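Local coordinates for putative oxidoreductase (Bacteroides fragilis NCTC 9343, PDB 3FHL), which is a putative oxidoreductase of the Gfo/Idh/MocA family that probably binds a nicotinamide dinucleotide cofactor in its Rossmann domain, at residues I6-G17 with E65-T73; Y34-E42 with S52-D63. All blocks are in the same frame, centred on the assembly; numbering follows the deposited sequence. Where two conformers were deposited one is given.

Contact 1: residues I6-G17 with E65-T73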
loop_
_atom_site.group_PDB
_atom_site.type_symbol
_atom_site.label_atom_id
_atom_site.label_comp_id
_atom_site.label_asym_id
_atom_site.label_seq_id
_atom_site.Cartn_x
_atom_site.Cartn_y
_atom_site.Cartn_z
ATOM N N ILE C 6 24.982 -32.415 -17.770
ATOM C CA ILE C 6 25.338 -31.096 -18.296
ATOM C C ILE C 6 26.647 -30.616 -17.665
ATOM O O ILE C 6 26.703 -30.344 -16.461
ATOM C CB ILE C 6 24.177 -30.085 -18.071
ATOM C CG1 ILE C 6 22.911 -30.597 -18.762
ATOM C CG2 ILE C 6 24.539 -28.706 -18.622
ATOM C CD1 ILE C 6 21.597 -30.080 -18.172
ATOM N N LYS C 7 27.705 -30.539 -18.477
ATOM C CA LYS C 7 29.005 -30.083 -17.992
ATOM C C LYS C 7 29.006 -28.563 -17.924
ATOM O O LYS C 7 28.856 -27.894 -18.942
ATOM C CB LYS C 7 30.149 -30.569 -18.892
ATOM C CG LYS C 7 30.874 -31.796 -18.376
ATOM C CD LYS C 7 32.122 -32.102 -19.226
ATOM C CE LYS C 7 32.710 -33.463 -18.911
ATOM N NZ LYS C 7 33.606 -33.455 -17.721
ATOM N N THR C 8 29.194 -28.030 -16.720
ATOM C CA THR C 8 28.972 -26.608 -16.484
ATOM C C THR C 8 30.228 -25.856 -16.080
ATOM O O THR C 8 31.000 -26.319 -15.222
ATOM C CB THR C 8 27.866 -26.387 -15.427
ATOM O OG1 THR C 8 26.732 -27.195 -15.760
ATOM C CG2 THR C 8 27.436 -24.914 -15.363
ATOM N N GLY C 9 30.414 -24.701 -16.721
ATOM C CA GLY C 9 31.447 -23.739 -16.354
ATOM C C GLY C 9 30.855 -22.538 -15.618
ATOM O O GLY C 9 29.896 -21.921 -16.084
ATOM N N LEU C 10 31.430 -22.216 -14.467
ATOM C CA LEU C 10 30.979 -21.085 -13.650
ATOM C C LEU C 10 31.963 -19.930 -13.820
ATOM O O LEU C 10 33.157 -20.086 -13.558
ATOM C CB LEU C 10 30.856 -21.514 -12.179
ATOM C CG LEU C 10 30.282 -20.528 -11.139
ATOM C CD1 LEU C 10 28.904 -20.003 -11.541
ATOM C CD2 LEU C 10 30.253 -21.150 -9.741
ATOM N N ALA C 11 31.457 -18.778 -14.265
ATOM C CA ALA C 11 32.312 -17.648 -14.664
ATOM C C ALA C 11 32.977 -16.891 -13.509
ATOM O O ALA C 11 33.953 -16.181 -13.731
ATOM C CB ALA C 11 31.543 -16.683 -15.560
ATOM N N ALA C 12 32.466 -17.046 -12.286
ATOM C CA ALA C 12 33.056 -16.372 -11.114
ATOM C C ALA C 12 32.762 -17.091 -9.798
ATOM O O ALA C 12 31.696 -17.695 -9.623
ATOM C CB ALA C 12 32.593 -14.903 -11.042
ATOM N N PHE C 13 33.710 -17.030 -8.871
ATOM C CA PHE C 13 33.481 -17.575 -7.539
ATOM C C PHE C 13 33.442 -16.458 -6.482
ATOM O O PHE C 13 33.971 -16.604 -5.374
ATOM C CB PHE C 13 34.522 -18.652 -7.207
ATOM C CG PHE C 13 34.063 -19.656 -6.177
ATOM C CD1 PHE C 13 33.013 -20.531 -6.453
ATOM C CD2 PHE C 13 34.710 -19.749 -4.944
ATOM C CE1 PHE C 13 32.600 -21.476 -5.506
ATOM C CE2 PHE C 13 34.303 -20.679 -3.988
ATOM C CZ PHE C 13 33.245 -21.551 -4.273
ATOM N N GLY C 14 32.789 -15.346 -6.830
ATOM C CA GLY C 14 32.463 -14.298 -5.861
ATOM C C GLY C 14 31.234 -14.724 -5.073
ATOM O O GLY C 14 30.894 -15.916 -5.059
ATOM N N MET C 15 30.563 -13.770 -4.420
ATOM C CA MET C 15 29.403 -14.089 -3.578
ATOM C C MET C 15 28.329 -14.871 -4.338
ATOM O O MET C 15 27.904 -15.928 -3.875
ATOM C CB MET C 15 28.784 -12.832 -2.941
ATOM C CG MET C 15 27.522 -13.090 -2.059
ATOM S SD MET C 15 25.911 -13.363 -2.897
ATOM C CE MET C 15 25.775 -11.932 -3.967
ATOM N N SER C 16 27.893 -14.342 -5.481
ATOM C CA SER C 16 26.840 -14.985 -6.272
ATOM C C SER C 16 27.200 -16.430 -6.625
ATOM O O SER C 16 26.349 -17.317 -6.534
ATOM C CB SER C 16 26.537 -14.188 -7.534
ATOM O OG SER C 16 27.592 -14.296 -8.472
ATOM N N GLY C 17 28.457 -16.649 -7.010
ATOM C CA GLY C 17 28.988 -17.985 -7.294
ATOM C C GLY C 17 28.875 -18.920 -6.114
ATOM O O GLY C 17 28.385 -20.034 -6.248
ATOM N N GLU C 65 34.134 -29.538 -24.249
ATOM C CA GLU C 65 33.283 -30.430 -23.472
ATOM C C GLU C 65 32.255 -29.692 -22.592
ATOM O O GLU C 65 31.456 -30.336 -21.922
ATOM C CB GLU C 65 34.136 -31.389 -22.635
ATOM C CG GLU C 65 35.138 -32.207 -23.472
ATOM C CD GLU C 65 35.927 -33.216 -22.657
ATOM O OE1 GLU C 65 36.035 -34.376 -23.107
ATOM O OE2 GLU C 65 36.441 -32.862 -21.574
ATOM N N ILE C 66 32.266 -28.361 -22.592
ATOM C CA ILE C 66 31.293 -27.615 -21.763
ATOM C C ILE C 66 29.963 -27.411 -22.501
ATOM O O ILE C 66 29.946 -26.980 -23.649
ATOM C CB ILE C 66 31.888 -26.297 -21.179
ATOM C CG1 ILE C 66 32.849 -26.627 -20.029
ATOM C CG2 ILE C 66 30.773 -25.358 -20.667
ATOM C CD1 ILE C 66 33.680 -25.429 -19.497
ATOM N N ASP C 67 28.863 -27.777 -21.840
ATOM C CA ASP C 67 27.515 -27.614 -22.394
ATOM C C ASP C 67 26.916 -26.270 -21.996
ATOM O O ASP C 67 26.159 -25.667 -22.761
ATOM C CB ASP C 67 26.593 -28.728 -21.867
ATOM C CG ASP C 67 27.075 -30.126 -22.243
ATOM O OD1 ASP C 67 27.255 -30.382 -23.450
ATOM O OD2 ASP C 67 27.254 -30.968 -21.335
ATOM N N LEU C 68 27.243 -25.826 -20.783
ATOM C CA LEU C 68 26.585 -24.667 -20.162
ATOM C C LEU C 68 27.565 -23.763 -19.436
ATOM O O LEU C 68 28.414 -24.234 -18.670
ATOM C CB LEU C 68 25.480 -25.130 -19.195
ATOM C CG LEU C 68 24.700 -24.090 -18.356
ATOM C CD1 LEU C 68 23.800 -23.251 -19.234
ATOM C CD2 LEU C 68 23.880 -24.769 -17.263
ATOM N N ILE C 69 27.439 -22.461 -19.683
ATOM C CA ILE C 69 28.222 -21.461 -18.975
ATOM C C ILE C 69 27.292 -20.534 -18.184
ATOM O O ILE C 69 26.314 -20.018 -18.717
ATOM C CB ILE C 69 29.142 -20.649 -19.931
ATOM C CG1 ILE C 69 30.256 -21.552 -20.484
ATOM C CG2 ILE C 69 29.784 -19.444 -19.209
ATOM C CD1 ILE C 69 31.145 -20.867 -21.516
ATOM N N VAL C 70 27.602 -20.363 -16.901
ATOM C CA VAL C 70 26.886 -19.436 -16.029
ATOM C C VAL C 70 27.689 -18.144 -15.927
ATOM O O VAL C 70 28.774 -18.117 -15.319
ATOM C CB VAL C 70 26.641 -20.052 -14.630
ATOM C CG1 VAL C 70 25.908 -19.052 -13.708
ATOM C CG2 VAL C 70 25.831 -21.344 -14.753
ATOM N N VAL C 71 27.158 -17.084 -16.534
ATOM C CA VAL C 71 27.813 -15.766 -16.564
ATOM C C VAL C 71 27.402 -14.961 -15.313
ATOM O O VAL C 71 26.308 -14.383 -15.248
ATOM C CB VAL C 71 27.512 -15.021 -17.908
ATOM C CG1 VAL C 71 28.108 -13.601 -17.952
ATOM C CG2 VAL C 71 28.044 -15.834 -19.090
ATOM N N ASN C 72 28.276 -14.965 -14.310
ATOM C CA ASN C 72 28.003 -14.277 -13.043
ATOM C C ASN C 72 29.180 -13.390 -12.621
ATOM O O ASN C 72 29.480 -13.237 -11.434
ATOM C CB ASN C 72 27.652 -15.295 -11.957
ATOM C CG ASN C 72 28.806 -16.217 -11.626
ATOM O OD1 ASN C 72 29.586 -16.594 -12.496
ATOM N ND2 ASN C 72 28.935 -16.563 -10.360
ATOM N N THR C 73 29.833 -12.821 -13.630
ATOM C CA THR C 73 30.990 -11.937 -13.483
ATOM C C THR C 73 30.522 -10.491 -13.187
ATOM O O THR C 73 29.307 -10.255 -13.147
ATOM C CB THR C 73 31.830 -11.991 -14.778
ATOM O OG1 THR C 73 30.963 -11.963 -15.917
ATOM C CG2 THR C 73 32.664 -13.246 -14.827
HETATM O O HOH W 1 36.436 -33.683 -18.824
HETATM O O HOH W 2 30.223 -14.409 -8.240
HETATM O O HOH W 3 28.155 -11.411 -9.494
#
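N72 reaches from the end of strand 68-71 to the loop that follows strand 6-10. Its CG stands between its own backbone N and carbonyl carbon (chi1 65°), which brings the amide up to A12. N72 ND2 donates to A12 O at 3.1 Å, from above the carbonyl plane. N72 OD1 lies 2.9 Å from A12 N. L10 crosses this side chain at about a right angle, with L10 CD1 3.6 Å from N72 OD1. Two waters lie between S16 OG and N72 O, but these links are doubtful, since S16 has two conformers.

At the other end D67 folds back. D67 OD2 takes the N-H of K7 on its anti side at 2.9 Å, nearly straight (169°). K7 O in turn accepts from both D67 N and L68 N. The K7 chain runs beside E65, and K7 CD packs 3.3 Å from E65 O. A water joins K7 NZ to E65 OE2, and K7 NZ also forms a salt bridge with E32.

Between these ends the strands pair in parallel, G9 N to L68 O and V70 N to G9 O. I6 CG2 rests on L68 CB at 3.7 Å. L10 CD1 meets V70 CG1 at 3.8 Å.

I6, L68 and V70 pack against helix 309-320, and I69 and V71 against helix 78-87. Strands 31-37 and 91-95 flank the pair in the sheet.

Contact 2: residues Y34-E42 with S52-D63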
loop_
_atom_site.group_PDB
_atom_site.type_symbol
_atom_site.label_atom_id
_atom_site.label_comp_id
_atom_site.label_asym_id
_atom_site.label_seq_id
_atom_site.Cartn_x
_atom_site.Cartn_y
_atom_site.Cartn_z
ATOM N N TYR C 34 31.939 -28.450 -13.399
ATOM C CA TYR C 34 33.127 -28.960 -14.073
ATOM C C TYR C 34 34.290 -27.980 -13.961
ATOM O O TYR C 34 35.387 -28.356 -13.538
ATOM C CB TYR C 34 32.796 -29.317 -15.533
ATOM C CG TYR C 34 33.993 -29.735 -16.355
ATOM C CD1 TYR C 34 34.811 -30.798 -15.950
ATOM C CD2 TYR C 34 34.317 -29.060 -17.531
ATOM C CE1 TYR C 34 35.925 -31.178 -16.702
ATOM C CE2 TYR C 34 35.428 -29.433 -18.294
ATOM C CZ TYR C 34 36.226 -30.491 -17.873
ATOM O OH TYR C 34 37.324 -30.861 -18.622
ATOM N N LYS C 35 34.044 -26.723 -14.313
ATOM C CA LYS C 35 35.096 -25.720 -14.296
ATOM C C LYS C 35 34.685 -24.404 -13.648
ATOM O O LYS C 35 33.610 -23.889 -13.918
ATOM C CB LYS C 35 35.611 -25.471 -15.712
ATOM C CG LYS C 35 36.798 -26.323 -16.052
ATOM C CD LYS C 35 37.273 -26.090 -17.464
ATOM C CE LYS C 35 38.445 -27.002 -17.730
ATOM N NZ LYS C 35 38.777 -27.160 -19.171
ATOM N N ILE C 36 35.555 -23.865 -12.796
ATOM C CA ILE C 36 35.306 -22.580 -12.139
ATOM C C ILE C 36 36.425 -21.590 -12.470
ATOM O O ILE C 36 37.601 -21.876 -12.242
ATOM C CB ILE C 36 35.154 -22.734 -10.592
ATOM C CG1 ILE C 36 33.994 -23.683 -10.247
ATOM C CG2 ILE C 36 34.940 -21.382 -9.925
ATOM C CD1 ILE C 36 33.995 -24.184 -8.807
ATOM N N VAL C 37 36.057 -20.435 -13.019
ATOM C CA VAL C 37 37.015 -19.344 -13.188
ATOM C C VAL C 37 37.325 -18.664 -11.848
ATOM O O VAL C 37 36.445 -18.095 -11.186
ATOM C CB VAL C 37 36.535 -18.277 -14.176
ATOM C CG1 VAL C 37 37.622 -17.217 -14.398
ATOM C CG2 VAL C 37 36.143 -18.903 -15.491
ATOM N N GLU C 38 38.584 -18.755 -11.451
ATOM C CA GLU C 38 39.120 -17.943 -10.374
ATOM C C GLU C 38 40.391 -17.328 -10.937
ATOM O O GLU C 38 41.323 -18.059 -11.281
ATOM C CB GLU C 38 39.428 -18.798 -9.147
ATOM C CG GLU C 38 38.202 -19.390 -8.448
ATOM C CD GLU C 38 38.503 -19.847 -7.030
ATOM O OE1 GLU C 38 38.336 -21.050 -6.742
ATOM O OE2 GLU C 38 38.921 -19.006 -6.202
ATOM N N ARG C 39 40.420 -15.999 -11.054
ATOM C CA ARG C 39 41.541 -15.300 -11.702
ATOM C C ARG C 39 42.877 -15.397 -10.957
ATOM O O ARG C 39 43.934 -15.374 -11.591
ATOM C CB ARG C 39 41.192 -13.839 -11.992
ATOM C CG ARG C 39 40.233 -13.650 -13.171
ATOM C CD ARG C 39 40.157 -12.187 -13.614
ATOM N NE ARG C 39 39.366 -11.357 -12.696
ATOM C CZ ARG C 39 39.113 -10.058 -12.866
ATOM N NH1 ARG C 39 38.380 -9.405 -11.973
ATOM N NH2 ARG C 39 39.587 -9.406 -13.923
ATOM N N SER C 40 42.833 -15.542 -9.633
ATOM C CA SER C 40 44.062 -15.577 -8.828
ATOM C C SER C 40 43.993 -16.475 -7.590
ATOM O O SER C 40 45.019 -16.982 -7.120
ATOM C CB SER C 40 44.434 -14.163 -8.394
ATOM O OG SER C 40 43.436 -13.640 -7.536
ATOM N N LYS C 41 42.788 -16.647 -7.053
ATOM C CA LYS C 41 42.582 -17.426 -5.829
ATOM C C LYS C 41 42.271 -18.897 -6.134
ATOM O O LYS C 41 42.176 -19.291 -7.298
ATOM C CB LYS C 41 41.446 -16.808 -5.001
ATOM C CG LYS C 41 41.730 -15.415 -4.453
ATOM C CD LYS C 41 40.456 -14.787 -3.890
ATOM C CE LYS C 41 40.742 -13.504 -3.121
ATOM N NZ LYS C 41 39.609 -13.152 -2.215
ATOM N N GLU C 42 42.122 -19.697 -5.078
ATOM C CA GLU C 42 41.704 -21.099 -5.180
ATOM C C GLU C 42 40.672 -21.420 -4.098
ATOM O O GLU C 42 40.728 -22.471 -3.441
ATOM C CB GLU C 42 42.910 -22.033 -5.069
ATOM C CG GLU C 42 43.679 -22.198 -6.376
ATOM C CD GLU C 42 45.145 -22.539 -6.171
ATOM O OE1 GLU C 42 45.503 -23.052 -5.085
ATOM O OE2 GLU C 42 45.937 -22.291 -7.107
ATOM N N SER C 52 37.470 -28.095 -11.691
ATOM C CA SER C 52 38.753 -27.619 -12.200
ATOM C C SER C 52 38.801 -26.096 -12.233
ATOM O O SER C 52 37.971 -25.458 -12.878
ATOM C CB SER C 52 39.032 -28.188 -13.595
ATOM O OG SER C 52 39.160 -29.597 -13.545
ATOM N N ILE C 53 39.778 -25.519 -11.540
ATOM C CA ILE C 53 39.978 -24.070 -11.563
ATOM C C ILE C 53 40.701 -23.641 -12.833
ATOM O O ILE C 53 41.790 -24.128 -13.128
ATOM C CB ILE C 53 40.719 -23.555 -10.294
ATOM C CG1 ILE C 53 39.801 -23.649 -9.078
ATOM C CG2 ILE C 53 41.182 -22.093 -10.476
ATOM C CD1 ILE C 53 40.523 -23.824 -7.749
ATOM N N VAL C 54 40.075 -22.748 -13.591
ATOM C CA VAL C 54 40.734 -22.081 -14.709
ATOM C C VAL C 54 40.914 -20.596 -14.385
ATOM O O VAL C 54 40.270 -20.076 -13.477
ATOM C CB VAL C 54 40.016 -22.310 -16.076
ATOM C CG1 VAL C 54 40.086 -23.784 -16.470
ATOM C CG2 VAL C 54 38.572 -21.823 -16.060
ATOM N N ARG C 55 41.804 -19.930 -15.116
ATOM C CA ARG C 55 42.211 -18.570 -14.788
ATOM C C ARG C 55 41.534 -17.500 -15.636
ATOM O O ARG C 55 41.667 -16.309 -15.355
ATOM C CB ARG C 55 43.742 -18.426 -14.898
ATOM C CG ARG C 55 44.563 -19.248 -13.899
ATOM C CD ARG C 55 44.157 -18.953 -12.478
ATOM N NE ARG C 55 44.831 -19.798 -11.495
ATOM C CZ ARG C 55 44.448 -19.921 -10.223
ATOM N NH1 ARG C 55 43.387 -19.259 -9.773
ATOM N NH2 ARG C 55 45.122 -20.713 -9.396
ATOM N N SER C 56 40.827 -17.911 -16.685
ATOM C CA SER C 56 40.167 -16.946 -17.552
ATOM C C SER C 56 38.848 -17.473 -18.073
ATOM O O SER C 56 38.607 -18.689 -18.077
ATOM C CB SER C 56 41.069 -16.543 -18.729
ATOM O OG SER C 56 41.267 -17.628 -19.622
ATOM N N PHE C 57 38.010 -16.536 -18.512
ATOM C CA PHE C 57 36.696 -16.832 -19.050
ATOM C C PHE C 57 36.800 -17.551 -20.390
ATOM O O PHE C 57 36.013 -18.462 -20.668
ATOM C CB PHE C 57 35.872 -15.549 -19.208
ATOM C CG PHE C 57 34.486 -15.786 -19.736
ATOM C CD1 PHE C 57 33.533 -16.432 -18.955
ATOM C CD2 PHE C 57 34.140 -15.389 -21.020
ATOM C CE1 PHE C 57 32.256 -16.656 -19.444
ATOM C CE2 PHE C 57 32.871 -15.620 -21.513
ATOM C CZ PHE C 57 31.926 -16.256 -20.724
ATOM N N LYS C 58 37.768 -17.138 -21.206
ATOM C CA LYS C 58 38.056 -17.767 -22.504
ATOM C C LYS C 58 38.289 -19.288 -22.390
ATOM O O LYS C 58 37.909 -20.047 -23.280
ATOM C CB LYS C 58 39.266 -17.085 -23.160
ATOM C CG LYS C 58 39.399 -17.328 -24.659
ATOM C CD LYS C 58 40.793 -16.957 -25.176
ATOM C CE LYS C 58 40.814 -15.580 -25.836
ATOM N NZ LYS C 58 40.178 -15.585 -27.189
ATOM N N GLU C 59 38.877 -19.726 -21.278
ATOM C CA GLU C 59 39.073 -21.150 -21.005
ATOM C C GLU C 59 37.766 -21.919 -20.774
ATOM O O GLU C 59 37.746 -23.155 -20.846
ATOM C CB GLU C 59 40.042 -21.349 -19.839
ATOM C CG GLU C 59 41.481 -21.040 -20.209
ATOM C CD GLU C 59 42.397 -21.004 -19.009
ATOM O OE1 GLU C 59 42.882 -22.079 -18.585
ATOM O OE2 GLU C 59 42.639 -19.894 -18.495
ATOM N N LEU C 60 36.677 -21.199 -20.504
ATOM C CA LEU C 60 35.358 -21.822 -20.489
ATOM C C LEU C 60 34.809 -21.906 -21.885
ATOM O O LEU C 60 34.313 -22.956 -22.288
ATOM C CB LEU C 60 34.349 -21.047 -19.621
ATOM C CG LEU C 60 34.580 -20.954 -18.122
ATOM C CD1 LEU C 60 33.347 -20.302 -17.452
ATOM C CD2 LEU C 60 34.863 -22.310 -17.545
ATOM N N THR C 61 34.868 -20.795 -22.616
ATOM C CA THR C 61 34.227 -20.723 -23.935
ATOM C C THR C 61 34.935 -21.606 -24.969
ATOM O O THR C 61 34.311 -22.081 -25.922
ATOM C CB THR C 61 34.126 -19.276 -24.480
ATOM O OG1 THR C 61 35.433 -18.702 -24.604
ATOM C CG2 THR C 61 33.304 -18.404 -23.558
ATOM N N GLU C 62 36.231 -21.828 -24.766
ATOM C CA GLU C 62 37.012 -22.643 -25.690
ATOM C C GLU C 62 37.045 -24.117 -25.314
ATOM O O GLU C 62 37.627 -24.925 -26.039
ATOM C CB GLU C 62 38.432 -22.109 -25.805
ATOM C CG GLU C 62 38.556 -20.854 -26.648
ATOM C CD GLU C 62 39.979 -20.297 -26.661
ATOM O OE1 GLU C 62 40.833 -20.788 -25.883
ATOM O OE2 GLU C 62 40.236 -19.362 -27.449
ATOM N N ASP C 63 36.422 -24.466 -24.191
ATOM C CA ASP C 63 36.384 -25.843 -23.738
ATOM C C ASP C 63 35.332 -26.624 -24.524
ATOM O O ASP C 63 34.139 -26.367 -24.376
ATOM C CB ASP C 63 36.111 -25.886 -22.230
ATOM C CG ASP C 63 36.231 -27.281 -21.640
ATOM O OD1 ASP C 63 35.922 -28.281 -22.320
ATOM O OD2 ASP C 63 36.631 -27.385 -20.466
HETATM O O HOH W 4 36.546 -30.826 -13.008
HETATM O O HOH W 5 37.455 -30.352 -20.985
HETATM O O HOH W 6 39.972 -24.986 -20.416
#
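K35 lies across the edge strand and ends at D63. K35 CB touches L60 CD2 at 3.7 Å. CG of K35 sits beside S52 O and S52 CB, and also over one face of the Y34 ring, toward its rim. K35 CD and CE pass V54 CG1 at about a right angle and already approach D63 OD2. The extended chain brings K35 NZ to D63 OD2 in a salt bridge, met from above the carboxylate plane; the modelled 2.5 Å is unusually short and its exact length is doubtful. A water also joins K35 NZ to E59 O. D63 OD2 lies at the edge of the Y34 ring as well, 3.2 Å from Y34 CE2.

R55 closes the other end. Its chain bends at chi2 (-55°) and swings the guanidinium back over I53 CG2. R55 NH1 donates to E38 O and K41 O, both at 2.8 Å and both in the guanidinium plane. R55 NH2 meets E42 OE2 at 2.9 Å, a salt bridge with a weak hydrogen bond.

V37 CG2 packs on V54 CG2 and on L60 CG, at 3.8 and 3.7 Å. Backbone bonds pair the strands in parallel. This is the edge of a Rossmann-fold sheet, where strand 52-54 lies outermost beside strand 31-37.

Both contacts pair parallel strands of one sheet. Contact 1 is in its buried middle, and contact 2 is at its partly buried edge. They share a seam, because strands 6-10 and 31-37 are neighbours: L10 N probably bonds to K35 O at 2.8 Å, and T8 O to Y34 N. K7 joins them further by a cation-pi contact with Y34. Along the chain, contact 2 is nested inside the loop that contact 1 closes. Their chemistry differs with place. Contact 1 relies mainly on backbone pairing, aliphatic packing and an amide and a carboxylate that bond to backbone, with K7 and E65 water-bridged at one end. Contact 2 adds two salt bridges between segments 34-42 and 52-63.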